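Putative ATPase Rv3679 (Mycobacterium tuberculosis H37Rv, PDB 6BS3) hydrolyses ATP as one subunit of the heterodimeric BagAB complex, an ArsA-family ATPase needed for resistance to nitric oxide and to elevated glycerol. Local coordinates at residues A[76-81]-A[85-90]; A[142-147]-A[157-162]. All blocks are in the same frame, centred on the assembly; numbering follows the deposited sequence.

Contact 1: A[76-81]-A[85-90]; sequences ELKIAT and GGQVNA
Lys-78 and Gln-87 both turn CG away from their backbone nitrogens (chi1 -171° and 172°) and run on extended, and this brings the two chains across each other at about a right angle on one face of a beta hairpin. The touch is van der Waals: Lys-78 CG lies 3.7 Å from Gln-87 CG, and the outer methylenes of the lysine pass along the Gln-87 amide. Beyond the crossing, Lys-78 NZ reaches forward along its own strand to Thr-81 OG1, while Gln-87 NE2 donates to Asn-89 OD1 at 2.8 Å, with that acceptor close to the plane of the Gln-87 amide. The same Asn-89 OD1 sits 3.3 Å from Lys-78 CA.

Backbone bonds hold Leu-77 and Ala-90 together in both directions. The pairing then slips by one residue: Ile-79 N (3.0 Å) and Ala-80 N (3.3 Å) both donate to Val-88 O, each in the carbonyl plane, while Ala-80 O accepts from Val-88 N. Two residues facing one, with Ile-79 at psi -21°, make a classic beta bulge. Ile-79 CG2 then rests 3.9 Å from Ala-90 CB and 4.2 Å from Val-88 CG1, and Ile-63 and Phe-67 also pack on Ile-79. At the other end, Glu-76 carries its carboxylate to Tyr-156 and Arg-147, and Asn-89 ND2 also meets Tyr-156.

The chemistry divides by face: around Lys-78, Thr-81, Gln-87 and Asn-89 the polar groups pair within each strand, whereas Ala-80 and Val-88 on the other face meet helix 34-46 through Leu-43. A single carbonyl taking two amides implies that the bulge keeps both N-H groups satisfied despite the shift in register.

Contact 2: A[142-147]-A[157-162]; sequences KETVVR and DAIVVD
Ile-159 lays its CG1 branch against Val-145, with Ile-159 CG1 3.7 Å from Val-145 CG2, and extends CD1 over the neighbouring Thr-144. Its side chain leaves the strand toward the helix and has CG1 opposite the carbonyl carbon and beside the backbone nitrogen (chi1 -49°); a further turn at chi2 (-67°) carries CD1 to 3.6 Å from both Thr-144 OG1 and Thr-144 O. The CG2 branch of Ile-159 approaches the same hydroxyl oxygen at 3.7 Å. One isoleucine therefore straddles two consecutive helical residues, meeting a methyl of the valine and the hydroxyl side of the threonine.

No hydrogen bond crosses between the segments. Thr-144 OG1 is hydrogen-bonded instead to Ile-141 O in its own helix, which gives this buried hydroxyl a polar partner while Ile-159 packs against it. The interface is small, 124 Å² over both surfaces, but all three touching residues are buried. Leu-53 of strand 51-56 packs against Thr-144 and Ile-159, and Leu-23 of strand 23-28 against Val-145, so the helix is seated over neighbouring strands as well.

Away from the Ile-159 packing, within segment 142-147, Arg-147 grips Glu-143 side-on: Arg-147 NE bonds Glu-143 OE2 at 2.9 Å and Arg-147 NH2 bonds Glu-143 OE1 at 2.8 Å, both oxygens lying close to the guanidinium plane. Two bonds of this kind should restrain rotation of the guanidinium group.

Strand 158-162 runs between and parallel to 51-56 and 23-28. Apolar packing of the C-terminal part of helix 130-146 onto these parallel strands is characteristic of the layered alpha/beta core of P-loop NTPases, the clan to which the ArsA family belongs.

Contacts 1 and 2 follow one another along the chain, their centres 14 Å apart, and both reach the same mixed sheet: the hairpin of contact 1 forms one edge, and strand 51-56 lies between it and the strand of contact 2. A salt bridge joins them directly, Glu-76 OE2 to Arg-147 NH2 at 2.8 Å, with Thr-144 CG2 packed beside that same carboxylate oxygen. Relative to the nucleotide, the Ile-79 side chain of contact 1 is about 14 Å from both bound ADP and magnesium. The 157-162 segment reaches the ATP site at its far end, where Asp-162 OD2 hydrogen-bonds Ser-35 OG, although the helix-strand packing itself lies away from that site.

Contact 1: A[76-81]-A[85-90]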
ATOM      1  N   GLU A  76      -5.884  16.553  21.341  1.00 45.50           N
ATOM      2  CA  GLU A  76      -4.485  16.156  21.547  1.00 45.19           C
ATOM      3  C   GLU A  76      -4.435  15.436  22.874  1.00 50.33           C
ATOM      4  O   GLU A  76      -4.758  16.034  23.901  1.00 51.87           O
ATOM      5  CB  GLU A  76      -3.556  17.367  21.526  1.00 46.04           C
ATOM      6  CG  GLU A  76      -3.532  18.049  20.171  1.00 48.52           C
ATOM      7  CD  GLU A  76      -3.214  19.527  20.202  1.00 53.45           C
ATOM      8  OE1 GLU A  76      -2.464  19.981  21.099  1.00 46.57           O
ATOM      9  OE2 GLU A  76      -3.698  20.234  19.294  1.00 51.12           O
ATOM     10  N   LEU A  77      -4.138  14.128  22.853  1.00 45.79           N
ATOM     11  CA  LEU A  77      -4.186  13.324  24.084  1.00 45.11           C
ATOM     12  C   LEU A  77      -2.932  12.538  24.285  1.00 46.97           C
ATOM     13  O   LEU A  77      -2.362  12.043  23.308  1.00 45.28           O
ATOM     14  CB  LEU A  77      -5.405  12.351  24.050  1.00 44.86           C
ATOM     15  CG  LEU A  77      -6.823  12.951  24.016  1.00 48.43           C
ATOM     16  CD1 LEU A  77      -7.809  11.982  23.407  1.00 48.76           C
ATOM     17  CD2 LEU A  77      -7.287  13.404  25.400  1.00 46.20           C
ATOM     18  N   LYS A  78      -2.488  12.420  25.532  1.00 44.97           N
ATOM     19  CA  LYS A  78      -1.280  11.667  25.844  1.00 44.76           C
ATOM     20  C   LYS A  78      -1.503  10.191  25.541  1.00 47.34           C
ATOM     21  O   LYS A  78      -2.437   9.578  26.056  1.00 47.47           O
ATOM     22  CB  LYS A  78      -0.888  11.854  27.310  1.00 47.08           C
ATOM     23  CG  LYS A  78       0.478  11.288  27.663  1.00 55.02           C
ATOM     24  CD  LYS A  78       0.738  11.352  29.160  1.00 61.44           C
ATOM     25  CE  LYS A  78       2.177  10.986  29.486  1.00 69.81           C
ATOM     26  NZ  LYS A  78       2.327  10.515  30.891  1.00 69.55           N
ATOM     27  N   ILE A  79      -0.641   9.624  24.704  1.00 43.35           N
ATOM     28  CA  ILE A  79      -0.765   8.222  24.330  1.00 42.90           C
ATOM     29  C   ILE A  79       0.429   7.381  24.770  1.00 48.10           C
ATOM     30  O   ILE A  79       0.324   6.159  24.878  1.00 49.11           O
ATOM     31  CB  ILE A  79      -0.954   8.062  22.809  1.00 45.54           C
ATOM     32  CG1 ILE A  79      -1.050   6.581  22.436  1.00 46.17           C
ATOM     33  CG2 ILE A  79       0.185   8.733  22.058  1.00 44.34           C
ATOM     34  CD1 ILE A  79      -1.906   6.313  21.217  1.00 45.76           C
ATOM     35  N   ALA A  80       1.562   8.030  25.027  1.00 44.04           N
ATOM     36  CA  ALA A  80       2.756   7.299  25.440  1.00 43.59           C
ATOM     37  C   ALA A  80       3.769   8.116  26.243  1.00 48.58           C
ATOM     38  O   ALA A  80       3.984   9.301  25.989  1.00 48.26           O
ATOM     39  CB  ALA A  80       3.434   6.674  24.227  1.00 44.13           C
ATOM     40  N   THR A  81       4.381   7.450  27.217  1.00 46.74           N
ATOM     41  CA  THR A  81       5.410   8.032  28.079  1.00 47.99           C
ATOM     42  C   THR A  81       6.746   7.690  27.402  1.00 54.26           C
ATOM     43  O   THR A  81       7.017   6.520  27.131  1.00 55.48           O
ATOM     44  CB  THR A  81       5.306   7.496  29.540  1.00 54.30           C
ATOM     45  OG1 THR A  81       4.100   7.982  30.151  1.00 52.59           O
ATOM     46  CG2 THR A  81       6.496   7.904  30.412  1.00 49.72           C
ATOM     47  N   GLY A  85      10.738  10.752  31.464  1.00 55.91           N
ATOM     48  CA  GLY A  85       9.681  11.753  31.625  1.00 55.25           C
ATOM     49  C   GLY A  85       9.190  12.467  30.384  1.00 58.47           C
ATOM     50  O   GLY A  85       8.502  13.487  30.481  1.00 60.39           O
ATOM     51  N   GLY A  86       9.533  11.944  29.224  1.00 51.19           N
ATOM     52  CA  GLY A  86       9.071  12.519  27.979  1.00 49.51           C
ATOM     53  C   GLY A  86       7.629  12.137  27.732  1.00 50.68           C
ATOM     54  O   GLY A  86       7.115  11.186  28.323  1.00 48.75           O
ATOM     55  N   GLN A  87       6.978  12.856  26.833  1.00 46.19           N
ATOM     56  CA  GLN A  87       5.586  12.622  26.533  1.00 46.06           C
ATOM     57  C   GLN A  87       5.287  12.726  25.055  1.00 48.25           C
ATOM     58  O   GLN A  87       5.705  13.670  24.385  1.00 46.60           O
ATOM     59  CB  GLN A  87       4.742  13.622  27.333  1.00 47.49           C
ATOM     60  CG  GLN A  87       3.264  13.659  27.004  1.00 52.29           C
ATOM     61  CD  GLN A  87       2.534  14.558  27.960  1.00 57.75           C
ATOM     62  OE1 GLN A  87       2.894  14.682  29.128  1.00 58.26           O
ATOM     63  NE2 GLN A  87       1.479  15.188  27.492  1.00 47.07           N
ATOM     64  N   VAL A  88       4.514  11.760  24.564  1.00 45.48           N
ATOM     65  CA  VAL A  88       4.004  11.754  23.205  1.00 44.55           C
ATOM     66  C   VAL A  88       2.475  11.917  23.255  1.00 46.37           C
ATOM     67  O   VAL A  88       1.785  11.086  23.834  1.00 44.46           O
ATOM     68  CB  VAL A  88       4.440  10.518  22.372  1.00 47.12           C
ATOM     69  CG1 VAL A  88       3.845  10.571  20.968  1.00 45.47           C
ATOM     70  CG2 VAL A  88       5.964  10.404  22.315  1.00 46.85           C
ATOM     71  N   ASN A  89       1.972  13.002  22.658  1.00 43.59           N
ATOM     72  CA  ASN A  89       0.548  13.278  22.486  1.00 42.79           C
ATOM     73  C   ASN A  89       0.139  12.834  21.085  1.00 44.65           C
ATOM     74  O   ASN A  89       0.969  12.853  20.175  1.00 43.01           O
ATOM     75  CB  ASN A  89       0.249  14.769  22.653  1.00 42.56           C
ATOM     76  CG  ASN A  89       0.120  15.227  24.070  1.00 51.01           C
ATOM     77  OD1 ASN A  89       0.344  14.468  25.001  1.00 46.12           O
ATOM     78  ND2 ASN A  89      -0.256  16.487  24.264  1.00 42.51           N
ATOM     79  N   ALA A  90      -1.145  12.463  20.898  1.00 40.76           N
ATOM     80  CA  ALA A  90      -1.662  12.037  19.596  1.00 39.37           C
ATOM     81  C   ALA A  90      -2.739  12.959  19.081  1.00 42.96           C
ATOM     82  O   ALA A  90      -3.611  13.379  19.843  1.00 44.06           O
ATOM     83  CB  ALA A  90      -2.201  10.601  19.669  1.00 39.17           C
TER

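Contact 2: A[142-147]-A[157-162]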
ATOM      1  N   LYS A 142       0.387  23.410  10.873  1.00 43.47           N
ATOM      2  CA  LYS A 142       1.081  24.664  11.145  1.00 43.25           C
ATOM      3  C   LYS A 142       0.684  25.266  12.515  1.00 46.04           C
ATOM      4  O   LYS A 142       1.544  25.795  13.219  1.00 46.40           O
ATOM      5  CB  LYS A 142       0.842  25.651   9.994  1.00 45.79           C
ATOM      6  CG  LYS A 142       1.656  26.944  10.082  1.00 54.17           C
ATOM      7  CD  LYS A 142       0.758  28.110  10.379  1.00 61.67           C
ATOM      8  CE  LYS A 142       1.503  29.415  10.428  1.00 72.57           C
ATOM      9  NZ  LYS A 142       0.595  30.510  10.850  1.00 74.42           N
ATOM     10  N   GLU A 143      -0.603  25.186  12.876  1.00 42.32           N
ATOM     11  CA  GLU A 143      -1.134  25.695  14.147  1.00 42.36           C
ATOM     12  C   GLU A 143      -0.497  24.951  15.343  1.00 47.63           C
ATOM     13  O   GLU A 143      -0.208  25.587  16.350  1.00 47.89           O
ATOM     14  CB  GLU A 143      -2.683  25.602  14.168  1.00 43.30           C
ATOM     15  CG  GLU A 143      -3.366  26.246  15.381  1.00 46.87           C
ATOM     16  CD  GLU A 143      -3.378  25.431  16.668  1.00 62.29           C
ATOM     17  OE1 GLU A 143      -3.492  24.185  16.589  1.00 55.46           O
ATOM     18  OE2 GLU A 143      -3.266  26.041  17.757  1.00 53.06           O
ATOM     19  N   THR A 144      -0.260  23.623  15.225  1.00 43.76           N
ATOM     20  CA  THR A 144       0.353  22.833  16.305  1.00 42.89           C
ATOM     21  C   THR A 144       1.831  23.164  16.488  1.00 46.73           C
ATOM     22  O   THR A 144       2.321  23.137  17.617  1.00 47.35           O
ATOM     23  CB  THR A 144       0.110  21.326  16.117  1.00 45.96           C
ATOM     24  OG1 THR A 144       0.896  20.846  15.025  1.00 43.71           O
ATOM     25  CG2 THR A 144      -1.378  20.974  15.934  1.00 40.96           C
ATOM     26  N   VAL A 145       2.530  23.478  15.375  1.00 43.00           N
ATOM     27  CA  VAL A 145       3.954  23.832  15.297  1.00 42.59           C
ATOM     28  C   VAL A 145       4.248  25.197  15.946  1.00 50.27           C
ATOM     29  O   VAL A 145       5.225  25.310  16.677  1.00 50.36           O
ATOM     30  CB  VAL A 145       4.462  23.809  13.820  1.00 44.95           C
ATOM     31  CG1 VAL A 145       5.910  24.317  13.697  1.00 44.33           C
ATOM     32  CG2 VAL A 145       4.308  22.433  13.175  1.00 43.91           C
ATOM     33  N   VAL A 146       3.454  26.241  15.614  1.00 49.09           N
ATOM     34  CA  VAL A 146       3.674  27.626  16.056  1.00 49.28           C
ATOM     35  C   VAL A 146       2.995  27.953  17.394  1.00 56.16           C
ATOM     36  O   VAL A 146       3.222  29.055  17.910  1.00 57.28           O
ATOM     37  CB  VAL A 146       3.317  28.679  14.958  1.00 52.32           C
ATOM     38  CG1 VAL A 146       3.975  28.338  13.617  1.00 51.76           C
ATOM     39  CG2 VAL A 146       1.806  28.846  14.790  1.00 52.26           C
ATOM     40  N   ARG A 147       2.180  27.021  17.959  1.00 53.17           N
ATOM     41  CA  ARG A 147       1.490  27.265  19.235  1.00 53.25           C
ATOM     42  C   ARG A 147       2.444  27.531  20.418  1.00 58.38           C
ATOM     43  O   ARG A 147       3.355  26.741  20.686  1.00 57.11           O
ATOM     44  CB  ARG A 147       0.487  26.156  19.587  1.00 50.75           C
ATOM     45  CG  ARG A 147      -0.522  26.601  20.663  1.00 55.14           C
ATOM     46  CD  ARG A 147      -1.433  25.492  21.137  1.00 55.33           C
ATOM     47  NE  ARG A 147      -2.041  24.745  20.032  1.00 48.51           N
ATOM     48  CZ  ARG A 147      -2.205  23.428  20.017  1.00 55.31           C
ATOM     49  NH1 ARG A 147      -1.806  22.690  21.046  1.00 42.99           N
ATOM     50  NH2 ARG A 147      -2.759  22.836  18.971  1.00 46.79           N
ATOM     51  N   ASP A 157       7.823  20.394  21.630  1.00 43.36           N
ATOM     52  CA  ASP A 157       9.241  20.428  21.259  1.00 43.75           C
ATOM     53  C   ASP A 157       9.402  20.039  19.796  1.00 48.08           C
ATOM     54  O   ASP A 157      10.311  20.526  19.136  1.00 47.94           O
ATOM     55  CB  ASP A 157      10.063  19.497  22.150  1.00 45.76           C
ATOM     56  CG  ASP A 157      10.095  20.031  23.554  1.00 54.40           C
ATOM     57  OD1 ASP A 157      10.828  21.012  23.793  1.00 57.20           O
ATOM     58  OD2 ASP A 157       9.340  19.513  24.400  1.00 55.20           O
ATOM     59  N   ALA A 158       8.509  19.171  19.296  1.00 44.69           N
ATOM     60  CA  ALA A 158       8.479  18.710  17.905  1.00 44.90           C
ATOM     61  C   ALA A 158       7.104  18.176  17.561  1.00 46.96           C
ATOM     62  O   ALA A 158       6.340  17.781  18.445  1.00 47.89           O
ATOM     63  CB  ALA A 158       9.536  17.619  17.661  1.00 45.68           C
ATOM     64  N   ILE A 159       6.798  18.168  16.265  1.00 41.69           N
ATOM     65  CA  ILE A 159       5.576  17.626  15.674  1.00 40.18           C
ATOM     66  C   ILE A 159       6.025  16.573  14.663  1.00 41.05           C
ATOM     67  O   ILE A 159       6.868  16.850  13.804  1.00 38.83           O
ATOM     68  CB  ILE A 159       4.701  18.720  14.976  1.00 43.44           C
ATOM     69  CG1 ILE A 159       4.457  19.976  15.885  1.00 43.78           C
ATOM     70  CG2 ILE A 159       3.383  18.138  14.412  1.00 44.44           C
ATOM     71  CD1 ILE A 159       3.652  19.829  17.092  1.00 49.47           C
ATOM     72  N   VAL A 160       5.473  15.368  14.777  1.00 38.54           N
ATOM     73  CA  VAL A 160       5.774  14.283  13.843  1.00 38.76           C
ATOM     74  C   VAL A 160       4.478  13.952  13.108  1.00 44.04           C
ATOM     75  O   VAL A 160       3.461  13.652  13.734  1.00 43.07           O
ATOM     76  CB  VAL A 160       6.456  13.037  14.491  1.00 41.93           C
ATOM     77  CG1 VAL A 160       6.795  11.984  13.426  1.00 40.97           C
ATOM     78  CG2 VAL A 160       7.718  13.439  15.287  1.00 41.20           C
ATOM     79  N   VAL A 161       4.499  14.100  11.788  1.00 40.49           N
ATOM     80  CA  VAL A 161       3.336  13.810  10.972  1.00 39.15           C
ATOM     81  C   VAL A 161       3.530  12.474  10.254  1.00 44.23           C
ATOM     82  O   VAL A 161       4.536  12.278   9.556  1.00 42.56           O
ATOM     83  CB  VAL A 161       2.963  14.982  10.005  1.00 41.04           C
ATOM     84  CG1 VAL A 161       1.688  14.683   9.218  1.00 40.51           C
ATOM     85  CG2 VAL A 161       2.811  16.295  10.767  1.00 40.19           C
ATOM     86  N   ASP A 162       2.575  11.533  10.487  1.00 41.14           N
ATOM     87  CA  ASP A 162       2.424  10.270   9.775  1.00 40.16           C
ATOM     88  C   ASP A 162       1.678  10.815   8.529  1.00 44.16           C
ATOM     89  O   ASP A 162       0.472  11.066   8.554  1.00 42.52           O
ATOM     90  CB  ASP A 162       1.594   9.295  10.619  1.00 41.59           C
ATOM     91  CG  ASP A 162       1.135   7.992   9.987  1.00 47.44           C
ATOM     92  OD1 ASP A 162       1.500   7.725   8.824  1.00 52.73           O
ATOM     93  OD2 ASP A 162       0.396   7.254  10.648  1.00 48.32           O
TER